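Local coordinates for protein chorismatase (Streptomyces hygroscopicus, PDB 4BPS) that hydrolyses chorismate to pyruvate and a dihydroxycyclohexadiene carboxylic acid that serves the biosynthesis of the immunosuppressants FK506 and FK520, at residues Val17-Cys22 against Gly237-Ile242; Phe100-Thr105 against Thr190-Ala195; Ser108-Asp113 against Asn148-Glu153; Arg201-Asn206 against Arg228-Gly233. All blocks are in the same frame, centred on the assembly; numbering follows the deposited sequence.

Contact 1: residues Val17-Cys22 against Gly237-Ile242; sequences VTAPYC and GGRLFI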
loop_
_atom_site.group_PDB
_atom_site.type_symbol
_atom_site.label_atom_id
_atom_site.label_comp_id
_atom_site.label_asym_id
_atom_site.label_seq_id
_atom_site.Cartn_x
_atom_site.Cartn_y
_atom_site.Cartn_z
ATOM N N VAL A 17 2.942 11.760 -21.348
ATOM C CA VAL A 17 2.612 11.486 -19.963
ATOM C C VAL A 17 2.968 10.050 -19.637
ATOM O O VAL A 17 2.720 9.134 -20.429
ATOM C CB VAL A 17 1.109 11.765 -19.671
ATOM C CG1 VAL A 17 0.209 10.922 -20.559
ATOM C CG2 VAL A 17 0.806 11.519 -18.209
ATOM N N THR A 18 3.529 9.856 -18.445
ATOM C CA THR A 18 3.858 8.523 -17.931
ATOM C C THR A 18 3.183 8.334 -16.568
ATOM O O THR A 18 3.305 9.166 -15.672
ATOM C CB THR A 18 5.385 8.374 -17.787
ATOM O OG1 THR A 18 6.011 8.660 -19.041
ATOM C CG2 THR A 18 5.760 6.963 -17.318
ATOM N N ALA A 19 2.498 7.208 -16.424
ATOM C CA ALA A 19 1.817 6.855 -15.174
ATOM C C ALA A 19 2.828 6.323 -14.153
ATOM O O ALA A 19 3.921 5.904 -14.516
ATOM C CB ALA A 19 0.752 5.818 -15.453
ATOM N N PRO A 20 2.497 6.389 -12.852
ATOM C CA PRO A 20 3.491 6.021 -11.834
ATOM C C PRO A 20 3.944 4.588 -11.940
ATOM O O PRO A 20 3.175 3.702 -12.346
ATOM C CB PRO A 20 2.759 6.266 -10.512
ATOM C CG PRO A 20 1.699 7.305 -10.872
ATOM C CD PRO A 20 1.258 6.916 -12.254
ATOM N N TYR A 21 5.193 4.356 -11.560
ATOM C CA TYR A 21 5.751 3.016 -11.565
ATOM C C TYR A 21 6.836 2.937 -10.503
ATOM O O TYR A 21 7.304 3.946 -9.978
ATOM C CB TYR A 21 6.297 2.634 -12.949
ATOM C CG TYR A 21 7.399 3.513 -13.494
ATOM C CD1 TYR A 21 7.106 4.714 -14.154
ATOM C CD2 TYR A 21 8.717 3.141 -13.391
ATOM C CE1 TYR A 21 8.105 5.517 -14.693
ATOM C CE2 TYR A 21 9.729 3.926 -13.934
ATOM C CZ TYR A 21 9.413 5.113 -14.613
ATOM O OH TYR A 21 10.398 5.900 -15.169
ATOM N N CYS A 22 7.219 1.712 -10.184
ATOM C CA CYS A 22 8.064 1.435 -9.050
ATOM C C CYS A 22 9.423 0.829 -9.442
ATOM O O CYS A 22 9.535 0.106 -10.462
ATOM C CB CYS A 22 7.285 0.437 -8.144
ATOM S SG CYS A 22 7.940 0.188 -6.497
ATOM N N GLY A 237 -0.367 2.098 -21.250
ATOM C CA GLY A 237 0.388 2.960 -20.372
ATOM C C GLY A 237 -0.098 2.879 -18.937
ATOM O O GLY A 237 0.641 3.241 -18.021
ATOM N N GLY A 238 -1.325 2.402 -18.734
ATOM C CA GLY A 238 -1.879 2.318 -17.397
ATOM C C GLY A 238 -1.295 1.179 -16.588
ATOM O O GLY A 238 -0.571 0.326 -17.098
ATOM N N ARG A 239 -1.600 1.218 -15.300
ATOM C CA ARG A 239 -0.990 0.333 -14.316
ATOM C C ARG A 239 -2.069 -0.364 -13.522
ATOM O O ARG A 239 -3.152 0.192 -13.291
ATOM C CB ARG A 239 -0.177 1.143 -13.291
ATOM C CG ARG A 239 0.737 2.194 -13.889
ATOM C CD ARG A 239 1.866 1.594 -14.708
ATOM N NE ARG A 239 2.834 2.648 -15.019
ATOM C CZ ARG A 239 3.659 2.638 -16.056
ATOM N NH1 ARG A 239 3.706 1.630 -16.908
ATOM N NH2 ARG A 239 4.473 3.666 -16.228
ATOM N N LEU A 240 -1.765 -1.567 -13.060
ATOM C CA LEU A 240 -2.654 -2.280 -12.150
ATOM C C LEU A 240 -1.962 -2.432 -10.799
ATOM O O LEU A 240 -1.000 -3.173 -10.672
ATOM C CB LEU A 240 -2.994 -3.639 -12.747
ATOM C CG LEU A 240 -4.008 -4.492 -11.980
ATOM C CD1 LEU A 240 -5.337 -3.776 -11.799
ATOM C CD2 LEU A 240 -4.202 -5.791 -12.778
ATOM N N PHE A 241 -2.435 -1.694 -9.797
ATOM C CA PHE A 241 -1.880 -1.769 -8.448
ATOM C C PHE A 241 -2.702 -2.762 -7.631
ATOM O O PHE A 241 -3.930 -2.612 -7.536
ATOM C CB PHE A 241 -1.959 -0.399 -7.774
ATOM C CG PHE A 241 -1.201 0.678 -8.507
ATOM C CD1 PHE A 241 0.161 0.563 -8.726
ATOM C CD2 PHE A 241 -1.845 1.799 -8.998
ATOM C CE1 PHE A 241 0.869 1.559 -9.411
ATOM C CE2 PHE A 241 -1.148 2.805 -9.681
ATOM C CZ PHE A 241 0.209 2.693 -9.863
ATOM N N ILE A 242 -2.047 -3.774 -7.053
ATOM C CA ILE A 242 -2.745 -4.799 -6.292
ATOM C C ILE A 242 -2.527 -4.514 -4.805
ATOM O O ILE A 242 -1.393 -4.293 -4.367
ATOM C CB ILE A 242 -2.246 -6.199 -6.656
ATOM C CG1 ILE A 242 -2.271 -6.429 -8.179
ATOM C CG2 ILE A 242 -3.099 -7.248 -5.928
ATOM C CD1 ILE A 242 -1.306 -7.486 -8.635
HETATM O O HOH W 1 2.266 5.323 -18.598
#

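Contact 2: residues Phe100-Thr105 against Thr190-Ala195; sequences FGVVRT and TCVFLA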
loop_
_atom_site.group_PDB
_atom_site.type_symbol
_atom_site.label_atom_id
_atom_site.label_comp_id
_atom_site.label_asym_id
_atom_site.label_seq_id
_atom_site.Cartn_x
_atom_site.Cartn_y
_atom_site.Cartn_z
ATOM N N PHE A 100 2.539 12.203 -5.646
ATOM C CA PHE A 100 3.022 11.265 -4.627
ATOM C C PHE A 100 3.157 12.028 -3.319
ATOM O O PHE A 100 3.741 13.100 -3.313
ATOM C CB PHE A 100 4.387 10.706 -5.042
ATOM C CG PHE A 100 5.010 9.779 -4.035
ATOM C CD1 PHE A 100 4.637 8.455 -3.971
ATOM C CD2 PHE A 100 5.991 10.219 -3.167
ATOM C CE1 PHE A 100 5.230 7.585 -3.046
ATOM C CE2 PHE A 100 6.574 9.348 -2.247
ATOM C CZ PHE A 100 6.183 8.044 -2.191
ATOM N N GLY A 101 2.664 11.458 -2.221
ATOM C CA GLY A 101 2.803 12.089 -0.917
ATOM C C GLY A 101 3.102 11.095 0.181
ATOM O O GLY A 101 2.766 9.900 0.095
ATOM N N VAL A 102 3.718 11.606 1.248
ATOM C CA VAL A 102 4.078 10.824 2.407
ATOM C C VAL A 102 3.864 11.673 3.654
ATOM O O VAL A 102 4.224 12.847 3.657
ATOM C CB VAL A 102 5.625 10.528 2.313
ATOM C CG1 VAL A 102 6.106 9.724 3.503
ATOM C CG2 VAL A 102 6.025 9.875 0.982
ATOM N N VAL A 103 3.300 11.081 4.704
ATOM C CA VAL A 103 3.010 11.811 5.931
ATOM C C VAL A 103 2.983 10.805 7.073
ATOM O O VAL A 103 2.663 9.633 6.870
ATOM C CB VAL A 103 1.658 12.557 5.814
ATOM C CG1 VAL A 103 0.490 11.619 5.474
ATOM C CG2 VAL A 103 1.353 13.378 7.057
ATOM N N ARG A 104 3.337 11.218 8.284
ATOM C CA ARG A 104 3.278 10.307 9.415
ATOM C C ARG A 104 2.876 11.007 10.694
ATOM O O ARG A 104 2.956 12.238 10.799
ATOM C CB ARG A 104 4.611 9.548 9.549
ATOM C CG ARG A 104 5.797 10.403 9.968
ATOM C CD ARG A 104 7.135 9.709 9.754
ATOM N NE ARG A 104 7.193 8.485 10.548
ATOM C CZ ARG A 104 7.743 7.340 10.155
ATOM N NH1 ARG A 104 8.414 7.249 9.005
ATOM N NH2 ARG A 104 7.662 6.283 10.949
ATOM N N THR A 105 2.451 10.200 11.670
ATOM C CA THR A 105 2.108 10.680 12.992
ATOM C C THR A 105 2.842 9.823 14.011
ATOM O O THR A 105 3.059 8.642 13.796
ATOM C CB THR A 105 0.594 10.686 13.193
ATOM O OG1 THR A 105 0.289 11.328 14.433
ATOM C CG2 THR A 105 0.006 9.265 13.209
ATOM N N THR A 190 2.553 5.700 9.400
ATOM C CA THR A 190 3.017 6.365 8.188
ATOM C C THR A 190 2.049 6.030 7.055
ATOM O O THR A 190 1.712 4.861 6.852
ATOM C CB THR A 190 4.426 5.896 7.822
ATOM O OG1 THR A 190 5.320 6.129 8.909
ATOM C CG2 THR A 190 4.978 6.598 6.586
ATOM N N CYS A 191 1.653 7.066 6.322
ATOM C CA CYS A 191 0.781 6.936 5.161
ATOM C C CYS A 191 1.501 7.426 3.904
ATOM O O CYS A 191 2.092 8.519 3.886
ATOM C CB CYS A 191 -0.494 7.750 5.372
ATOM S SG CYS A 191 -1.642 7.775 3.954
ATOM N N VAL A 192 1.474 6.582 2.870
ATOM C CA VAL A 192 2.029 6.909 1.568
ATOM C C VAL A 192 0.881 6.860 0.580
ATOM O O VAL A 192 0.035 5.976 0.685
ATOM C CB VAL A 192 3.120 5.871 1.177
ATOM C CG1 VAL A 192 3.756 6.190 -0.166
ATOM C CG2 VAL A 192 4.163 5.731 2.269
ATOM N N PHE A 193 0.855 7.754 -0.408
ATOM C CA PHE A 193 -0.225 7.695 -1.382
ATOM C C PHE A 193 0.194 8.204 -2.753
ATOM O O PHE A 193 1.120 9.037 -2.887
ATOM C CB PHE A 193 -1.475 8.467 -0.903
ATOM C CG PHE A 193 -1.245 9.943 -0.741
ATOM C CD1 PHE A 193 -0.716 10.449 0.445
ATOM C CD2 PHE A 193 -1.548 10.825 -1.774
ATOM C CE1 PHE A 193 -0.488 11.805 0.594
ATOM C CE2 PHE A 193 -1.326 12.181 -1.628
ATOM C CZ PHE A 193 -0.788 12.664 -0.438
ATOM N N LEU A 194 -0.487 7.665 -3.758
ATOM C CA LEU A 194 -0.439 8.156 -5.126
ATOM C C LEU A 194 -1.826 8.671 -5.498
ATOM O O LEU A 194 -2.836 8.088 -5.092
ATOM C CB LEU A 194 -0.088 7.014 -6.081
ATOM C CG LEU A 194 1.363 6.547 -6.046
ATOM C CD1 LEU A 194 1.480 5.167 -6.689
ATOM C CD2 LEU A 194 2.268 7.546 -6.771
ATOM N N ALA A 195 -1.872 9.745 -6.286
ATOM C CA ALA A 195 -3.135 10.317 -6.730
ATOM C C ALA A 195 -2.972 10.847 -8.157
ATOM O O ALA A 195 -1.852 11.097 -8.624
ATOM C CB ALA A 195 -3.580 11.446 -5.814
#

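Contact 3: residues Ser108-Asp113 against Asn148-Glu153; sequences SGRYAD and NADGLE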
loop_
_atom_site.group_PDB
_atom_site.type_symbol
_atom_site.label_atom_id
_atom_site.label_comp_id
_atom_site.label_asym_id
_atom_site.label_seq_id
_atom_site.Cartn_x
_atom_site.Cartn_y
_atom_site.Cartn_z
ATOM N N SER A 108 2.376 6.622 19.777
ATOM C CA SER A 108 1.456 7.208 20.737
ATOM C C SER A 108 0.643 6.122 21.417
ATOM O O SER A 108 0.587 4.984 20.945
ATOM C CB SER A 108 0.512 8.135 19.970
ATOM O OG SER A 108 -0.385 8.792 20.852
ATOM N N GLY A 109 -0.024 6.502 22.512
ATOM C CA GLY A 109 -0.962 5.614 23.171
ATOM C C GLY A 109 -2.312 5.527 22.474
ATOM O O GLY A 109 -3.094 4.644 22.783
ATOM N N ARG A 110 -2.576 6.423 21.524
ATOM C CA ARG A 110 -3.890 6.567 20.898
ATOM C C ARG A 110 -3.683 7.038 19.463
ATOM O O ARG A 110 -2.842 7.920 19.248
ATOM C CB ARG A 110 -4.744 7.637 21.661
ATOM C CG ARG A 110 -4.983 7.348 23.141
ATOM C CD ARG A 110 -5.977 8.332 23.774
ATOM N NE ARG A 110 -6.238 8.090 25.201
ATOM C CZ ARG A 110 -5.627 8.711 26.214
ATOM N NH1 ARG A 110 -5.952 8.411 27.463
ATOM N NH2 ARG A 110 -4.689 9.634 26.005
ATOM N N TYR A 111 -4.450 6.528 18.495
ATOM C CA TYR A 111 -4.220 6.889 17.098
ATOM C C TYR A 111 -5.435 7.355 16.335
ATOM O O TYR A 111 -5.248 7.958 15.267
ATOM C CB TYR A 111 -3.611 5.709 16.333
ATOM C CG TYR A 111 -2.218 5.358 16.745
ATOM C CD1 TYR A 111 -1.150 6.196 16.430
ATOM C CD2 TYR A 111 -1.959 4.191 17.454
ATOM C CE1 TYR A 111 0.130 5.885 16.793
ATOM C CE2 TYR A 111 -0.656 3.865 17.824
ATOM C CZ TYR A 111 0.386 4.725 17.479
ATOM O OH TYR A 111 1.699 4.446 17.815
ATOM N N ALA A 112 -6.670 7.112 16.784
ATOM C CA ALA A 112 -7.809 7.439 15.918
ATOM C C ALA A 112 -7.869 8.917 15.547
ATOM O O ALA A 112 -8.050 9.261 14.379
ATOM C CB ALA A 112 -9.133 7.009 16.546
ATOM N N ASP A 113 -7.781 9.803 16.539
ATOM C CA ASP A 113 -7.905 11.223 16.249
ATOM C C ASP A 113 -6.771 11.690 15.322
ATOM O O ASP A 113 -6.991 12.442 14.369
ATOM C CB ASP A 113 -7.903 12.030 17.541
ATOM C CG ASP A 113 -9.093 11.711 18.427
ATOM O OD1 ASP A 113 -10.204 11.463 17.905
ATOM O OD2 ASP A 113 -8.935 11.724 19.658
ATOM N N ASN A 148 -3.867 -0.444 22.450
ATOM C CA ASN A 148 -3.554 0.955 22.732
ATOM C C ASN A 148 -3.889 1.329 24.192
ATOM O O ASN A 148 -4.335 0.477 24.973
ATOM C CB ASN A 148 -4.223 1.879 21.701
ATOM C CG ASN A 148 -5.706 2.080 21.935
ATOM O OD1 ASN A 148 -6.261 1.634 22.931
ATOM N ND2 ASN A 148 -6.345 2.804 21.034
ATOM N N ALA A 149 -3.629 2.583 24.557
ATOM C CA ALA A 149 -3.816 3.016 25.952
ATOM C C ALA A 149 -5.280 3.001 26.355
ATOM O O ALA A 149 -5.581 2.942 27.547
ATOM C CB ALA A 149 -3.253 4.406 26.142
ATOM N N ASP A 150 -6.173 3.056 25.379
ATOM C CA ASP A 150 -7.598 3.031 25.626
ATOM C C ASP A 150 -8.173 1.615 25.665
ATOM O O ASP A 150 -9.376 1.457 25.831
ATOM C CB ASP A 150 -8.306 3.899 24.594
ATOM C CG ASP A 150 -7.893 5.359 24.688
ATOM O OD1 ASP A 150 -7.302 5.764 25.718
ATOM O OD2 ASP A 150 -8.180 6.115 23.743
ATOM N N GLY A 151 -7.317 0.601 25.522
ATOM C CA GLY A 151 -7.760 -0.783 25.573
ATOM C C GLY A 151 -8.213 -1.398 24.253
ATOM O O GLY A 151 -8.797 -2.493 24.286
ATOM N N LEU A 152 -7.925 -0.751 23.115
ATOM C CA LEU A 152 -8.360 -1.196 21.803
ATOM C C LEU A 152 -7.170 -1.560 20.933
ATOM O O LEU A 152 -6.171 -0.850 20.921
ATOM C CB LEU A 152 -9.153 -0.064 21.136
ATOM C CG LEU A 152 -9.773 -0.368 19.761
ATOM C CD1 LEU A 152 -10.838 -1.468 19.845
ATOM C CD2 LEU A 152 -10.326 0.912 19.163
ATOM N N GLU A 153 -7.290 -2.637 20.160
ATOM C CA GLU A 153 -6.228 -3.001 19.220
ATOM C C GLU A 153 -5.882 -1.824 18.315
ATOM O O GLU A 153 -6.787 -1.172 17.762
ATOM C CB GLU A 153 -6.662 -4.206 18.372
ATOM C CG GLU A 153 -5.514 -4.810 17.582
ATOM C CD GLU A 153 -5.936 -5.889 16.587
ATOM O OE1 GLU A 153 -7.128 -5.933 16.203
ATOM O OE2 GLU A 153 -5.068 -6.706 16.223
#

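Contact 4: residues Arg201-Asn206 against Arg228-Gly233; sequences RINIEN and RATWLG. With 3EB (3-(2-carboxyethyl)benzoic acid), chain B.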
loop_
_atom_site.group_PDB
_atom_site.type_symbol
_atom_site.label_atom_id
_atom_site.label_comp_id
_atom_site.label_asym_id
_atom_site.label_seq_id
_atom_site.Cartn_x
_atom_site.Cartn_y
_atom_site.Cartn_z
ATOM N N ARG A 201 -9.460 5.824 -13.242
ATOM C CA ARG A 201 -9.076 5.232 -11.971
ATOM C C ARG A 201 -10.215 4.286 -11.630
ATOM O O ARG A 201 -11.315 4.716 -11.265
ATOM C CB ARG A 201 -8.882 6.307 -10.891
ATOM C CG ARG A 201 -8.332 5.784 -9.542
ATOM C CD ARG A 201 -9.398 5.106 -8.625
ATOM N NE ARG A 201 -10.707 5.799 -8.522
ATOM C CZ ARG A 201 -10.946 6.817 -7.696
ATOM N NH1 ARG A 201 -9.983 7.214 -6.850
ATOM N NH2 ARG A 201 -12.161 7.396 -7.592
ATOM N N ILE A 202 -9.974 2.987 -11.817
ATOM C CA ILE A 202 -11.018 1.967 -11.654
ATOM C C ILE A 202 -10.669 1.095 -10.462
ATOM O O ILE A 202 -9.655 0.405 -10.456
ATOM C CB ILE A 202 -11.151 1.100 -12.922
ATOM C CG1 ILE A 202 -11.551 1.947 -14.139
ATOM C CG2 ILE A 202 -12.187 -0.013 -12.687
ATOM C CD1 ILE A 202 -11.376 1.222 -15.476
ATOM N N ASN A 203 -11.504 1.135 -9.433
ATOM C CA ASN A 203 -11.290 0.290 -8.258
ATOM C C ASN A 203 -11.915 -1.071 -8.514
ATOM O O ASN A 203 -13.025 -1.178 -9.052
ATOM C CB ASN A 203 -11.841 0.976 -7.020
ATOM C CG ASN A 203 -11.025 2.192 -6.645
ATOM O OD1 ASN A 203 -9.818 2.222 -6.851
ATOM N ND2 ASN A 203 -11.685 3.207 -6.107
ATOM N N ILE A 204 -11.190 -2.109 -8.117
ATOM C CA ILE A 204 -11.509 -3.480 -8.465
ATOM C C ILE A 204 -11.688 -4.307 -7.207
ATOM O O ILE A 204 -10.854 -4.262 -6.287
ATOM C CB ILE A 204 -10.368 -4.068 -9.349
ATOM C CG1 ILE A 204 -10.245 -3.230 -10.635
ATOM C CG2 ILE A 204 -10.632 -5.526 -9.677
ATOM C CD1 ILE A 204 -8.867 -3.314 -11.307
ATOM N N GLU A 205 -12.774 -5.081 -7.188
ATOM C CA GLU A 205 -13.040 -6.031 -6.103
ATOM C C GLU A 205 -12.657 -7.454 -6.526
ATOM O O GLU A 205 -12.373 -7.714 -7.703
ATOM C CB GLU A 205 -14.511 -5.974 -5.667
ATOM C CG GLU A 205 -14.886 -4.632 -5.058
ATOM C CD GLU A 205 -14.078 -4.314 -3.806
ATOM O OE1 GLU A 205 -14.218 -5.027 -2.776
ATOM O OE2 GLU A 205 -13.263 -3.361 -3.855
ATOM N N ASN A 206 -12.659 -8.369 -5.556
ATOM C CA ASN A 206 -12.311 -9.791 -5.754
ATOM C C ASN A 206 -13.580 -10.586 -5.544
ATOM O O ASN A 206 -14.146 -10.517 -4.476
ATOM C CB ASN A 206 -11.281 -10.199 -4.669
ATOM C CG ASN A 206 -10.920 -11.710 -4.636
ATOM O OD1 ASN A 206 -11.694 -12.595 -5.005
ATOM N ND2 ASN A 206 -9.703 -11.984 -4.151
ATOM N N ARG A 228 -9.578 -3.924 -3.739
ATOM C CA ARG A 228 -8.645 -5.062 -3.805
ATOM C C ARG A 228 -7.539 -4.847 -4.867
ATOM O O ARG A 228 -6.457 -5.458 -4.786
ATOM C CB ARG A 228 -9.409 -6.381 -4.019
ATOM C CG ARG A 228 -10.435 -6.628 -2.926
ATOM C CD ARG A 228 -9.782 -6.840 -1.576
ATOM N NE ARG A 228 -10.779 -6.828 -0.510
ATOM C CZ ARG A 228 -10.524 -7.242 0.728
ATOM N NH1 ARG A 228 -9.325 -7.704 1.052
ATOM N NH2 ARG A 228 -11.490 -7.197 1.640
ATOM N N ALA A 229 -7.786 -3.963 -5.834
ATOM C CA ALA A 229 -6.769 -3.511 -6.814
ATOM C C ALA A 229 -7.312 -2.219 -7.431
ATOM O O ALA A 229 -8.513 -1.913 -7.272
ATOM C CB ALA A 229 -6.542 -4.570 -7.882
ATOM N N THR A 230 -6.452 -1.471 -8.124
ATOM C CA THR A 230 -6.873 -0.285 -8.836
ATOM C C THR A 230 -6.162 -0.248 -10.176
ATOM O O THR A 230 -4.934 -0.414 -10.233
ATOM C CB THR A 230 -6.510 0.998 -8.047
ATOM O OG1 THR A 230 -7.234 0.980 -6.802
ATOM C CG2 THR A 230 -6.844 2.270 -8.820
ATOM N N TRP A 231 -6.930 -0.040 -11.245
ATOM C CA TRP A 231 -6.375 0.250 -12.565
ATOM C C TRP A 231 -6.269 1.766 -12.706
ATOM O O TRP A 231 -7.267 2.474 -12.520
ATOM C CB TRP A 231 -7.270 -0.312 -13.689
ATOM C CG TRP A 231 -6.726 0.126 -15.018
ATOM C CD1 TRP A 231 -7.003 1.297 -15.689
ATOM C CD2 TRP A 231 -5.706 -0.526 -15.781
ATOM N NE1 TRP A 231 -6.231 1.385 -16.842
ATOM C CE2 TRP A 231 -5.427 0.279 -16.916
ATOM C CE3 TRP A 231 -5.007 -1.722 -15.620
ATOM C CZ2 TRP A 231 -4.485 -0.089 -17.872
ATOM C CZ3 TRP A 231 -4.064 -2.073 -16.565
ATOM C CH2 TRP A 231 -3.825 -1.270 -17.675
ATOM N N LEU A 232 -5.087 2.248 -13.074
ATOM C CA LEU A 232 -4.852 3.689 -13.196
ATOM C C LEU A 232 -4.295 4.006 -14.567
ATOM O O LEU A 232 -3.246 3.476 -14.949
ATOM C CB LEU A 232 -3.855 4.196 -12.146
ATOM C CG LEU A 232 -3.772 5.724 -11.998
ATOM C CD1 LEU A 232 -5.005 6.253 -11.304
ATOM C CD2 LEU A 232 -2.489 6.133 -11.272
ATOM N N GLY A 233 -4.937 4.929 -15.293
ATOM C CA GLY A 233 -4.347 5.450 -16.517
ATOM C C GLY A 233 -4.968 4.889 -17.774
ATOM O O GLY A 233 -5.931 4.132 -17.750
HETATM C C 3EB B . -7.775 -7.923 4.559
HETATM O O 3EB B . -8.636 -7.369 5.250
HETATM C CA 3EB B . -6.361 -8.103 5.036
HETATM O OAB 3EB B . -6.553 -1.744 6.384
HETATM O OAD 3EB B . -5.593 -0.789 4.628
HETATM C CAE 3EB B . -5.307 -5.683 3.515
HETATM C CAF 3EB B . -5.128 -4.529 2.762
HETATM C CAG 3EB B . -5.670 -5.603 4.859
HETATM C CAH 3EB B . -5.296 -3.282 3.340
HETATM C CAL 3EB B . -5.950 -1.832 5.296
HETATM C CAM 3EB B . -5.855 -4.339 5.420
HETATM C CAN 3EB B . -5.690 -3.175 4.670
HETATM O OXT 3EB B . -8.043 -8.439 3.407
HETATM C C2 3EB B . -5.818 -6.838 5.734
HETATM O O HOH W 2 -12.522 -4.513 -0.679
#

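Contact 1: residues Val17-Cys22 against Gly237-Ile242
Arg239 reaches across to the backbone of Ala19 and Pro20 and carries most of this contact, gripping two successive carbonyl oxygens with one edge of its guanidinium group. Its NH2 donates to Ala19 O at 2.9 Å in a nearly straight bond (N-H...O 164°) that lies close to the guanidinium plane, whereas NE donates to Pro20 O, also at 2.9 Å, along a more bent path. Both nitrogens sit well above the planes of the carbonyls they meet, and NE keeps a weak second bond to Ala19 O. A bend at chi2 (-66°) turns the chain beyond CG toward the two carbonyls, and CG itself lies 3.3 Å from Pro20 O. The third nitrogen, NH1, is held by Ala344 O, at the C-terminal carboxylate, which helps to fix the rotation of the group.

Tyr21 lies alongside the arginine and points the same way. Its CB covers one face of the guanidinium, and its ring, with CD1 3.5 Å from Arg239 NH2, is turned by 71° from the guanidinium plane, so the two do not stack. The methyl of Ala19 rests against both Gly237 O and Arg239 NE. Beside it a water bridges the loops, accepting from Ala19 N and donating to Gly237 O at 2.7 Å. Deeper in, Phe241 brings CZ to within 4.4 Å of Pro20 CB.

The N-terminal segment thereby leads strand 21-25, at the margin of its sheet, past the start of strand 239-249, with Met342 of strand 337-343 touching Arg239 and Phe241, and Tyr98 of strand 98-105 against Ala19 and Pro20.

Contact 2: residues Phe100-Thr105 against Thr190-Ala195
Phe100 and Leu194 begin a run of antiparallel pairs that joins two central strands of the six-stranded sheet in the YjgF-like fold of chorismatase. Four backbone hydrogen bonds hold the ladder: Gly101 and Phe193 exchange one pair, and Val103 and Cys191 the other, with Cys191 N reaching Val103 O at 2.8 Å almost straight (173°). At the intervening non-hydrogen-bonded pairs, CA-H groups add softer contacts, such as Phe100 CA to Phe193 O at 3.4 Å.

Apolar contacts occupy both faces. On the side of Phe100, Val102 and Val192, the Phe100 ring brings CE1 to 3.5 Å from Val192 CG1 and takes Leu194 CD2 at its edge; Trp76 and Trp138 extend this layer. On the side of Val103 and Cys191, helix 112-129 covers the sheet through Leu118. Here the Phe193 ring folds over its cross-strand glycine: with CG between the backbone N and carbonyl carbon (chi1 64°), its face lies over Gly101 in a CH-pi contact, CA to ring centroid 3.9 Å.

Among the polar groups, Arg104 NH1 binds Ala61 O and Thr60 OG1, and NH2 binds Gly187 O. Thr190 OG1 sits over the centre of the guanidinium face, 3.0 Å from Arg104 CZ.

Contact 3: residues Ser108-Asp113 against Asn148-Glu153
Ala149 and Gly109 form the firm part of this contact, backbone against backbone. Ala149 N donates to Gly109 O at 2.8 Å, nearly straight and in the plane of the carbonyl (N-H...O 165°). The same oxygen is hemmed in by Asn148 CB at 3.2 Å and the Ala149 methyl at 3.4 Å, and the CA atoms of Gly109 and Ala149 lie only 4.8 Å apart. Asn148, the buried residue among those that touch, turns its amide back into its own loop: with CG between the backbone N and the carbonyl carbon (chi1 77°), OD1 accepts from Leu152 N at 2.9 Å, the N-H pointing straight at it from above the amide plane, and weakly from Asp150 N. ND2 is held in turn by Asp157 of helix 154-169.

These bonds brace a type I beta turn from Asn148 to Gly151, closed by Gly151 N to Asn148 O; Gly151 has a positive phi, which suits glycine. Both segments run into helices, with Tyr111 at the N-cap position of helix 112-129 and Glu153 at that of helix 154-169, so the contact joins the two helix-leading loops at the rim of the N-terminal region. Asp157 OD2 also accepts from Tyr111 N.

Outward, the contact thins to a single ion pair at the surface. Arg110, its chain extended from CG to NE, crosses Asp150 at about a right angle. Asp150 was modelled in two conformers, consistent with mobility on this exposed side; in the one described, Arg110 NE forms a salt bridge on the syn side of OD1, the groups turned 40° against each other, but this bond is not assured for the other.

Contact 4: residues Arg201-Asn206 against Arg228-Gly233
Ile204 and Arg228 meet at a classic beta bulge, where Ile204 O accepts from both Arg228 N at 2.9 Å and Ala229 N at 3.1 Å. Beyond the bulge the strands form a regular antiparallel ladder through Ile202 and Trp231.

The bulge turns the side chain of Arg228 out of the ladder, where CB and CG rest against Ile204 O and the backbone of Asn206. A bend at chi2 (-65°) then leads the guanidinium to the bound 3-(2-carboxyethyl)benzoic acid, whose carboxylate oxygen OXT lies at the guanidinium edge, 2.8 Å from NH1. Tyr215 OH, which also bonds the ligand, accepts from NH2. A water joins NE to Glu205 OE1, itself held by Thr211, and this second shell probably helps to position the experimentally established substrate-binding arginine.

On one face of the sheet, Ile204 CD1 fills the hollow beside the Trp231 backbone, 3.8 Å from Trp231 N, while Ile204 CB lies beside the small Ala229 methyl. On the other, Thr230 CG2 and Leu232 CD1 receive the bent chain of Arg201, with Arg201 CG 3.8 Å from Leu232 CD1. Next to them Thr230 OG1 donates to Asn203 OD1 at 2.9 Å, the two side chains lying side by side.

Strand 201-204 borders strand 229-232, which pairs on with strand 239-249, and helices 259-274 and 276-281 cover the Ile204 and Ala229 face.

How the contacts relate
From the N terminus, residues 17-22 lead into strand 21-25 and wait for the far segment 237-242, so contact 1 closes the outer loop and encloses the other three. Within it, contact 2 pairs strand 98-105 with strand 189-196, and contact 3 nests inside that loop, joining the loops that lead into helices 112-129 and 154-169. Contact 4 follows in series, after contact 2 has closed. The 237-242 side of contact 1 shares a sheet with contact 4: Phe241 and Arg239 pair with Thr230 and Leu232. Leu194, in the six-stranded sheet, packs on Pro20, just before strand 21-25, and on Phe241 of strand 239-249, whereas contact 3 stands apart, its centre 36 Å from that of contact 1.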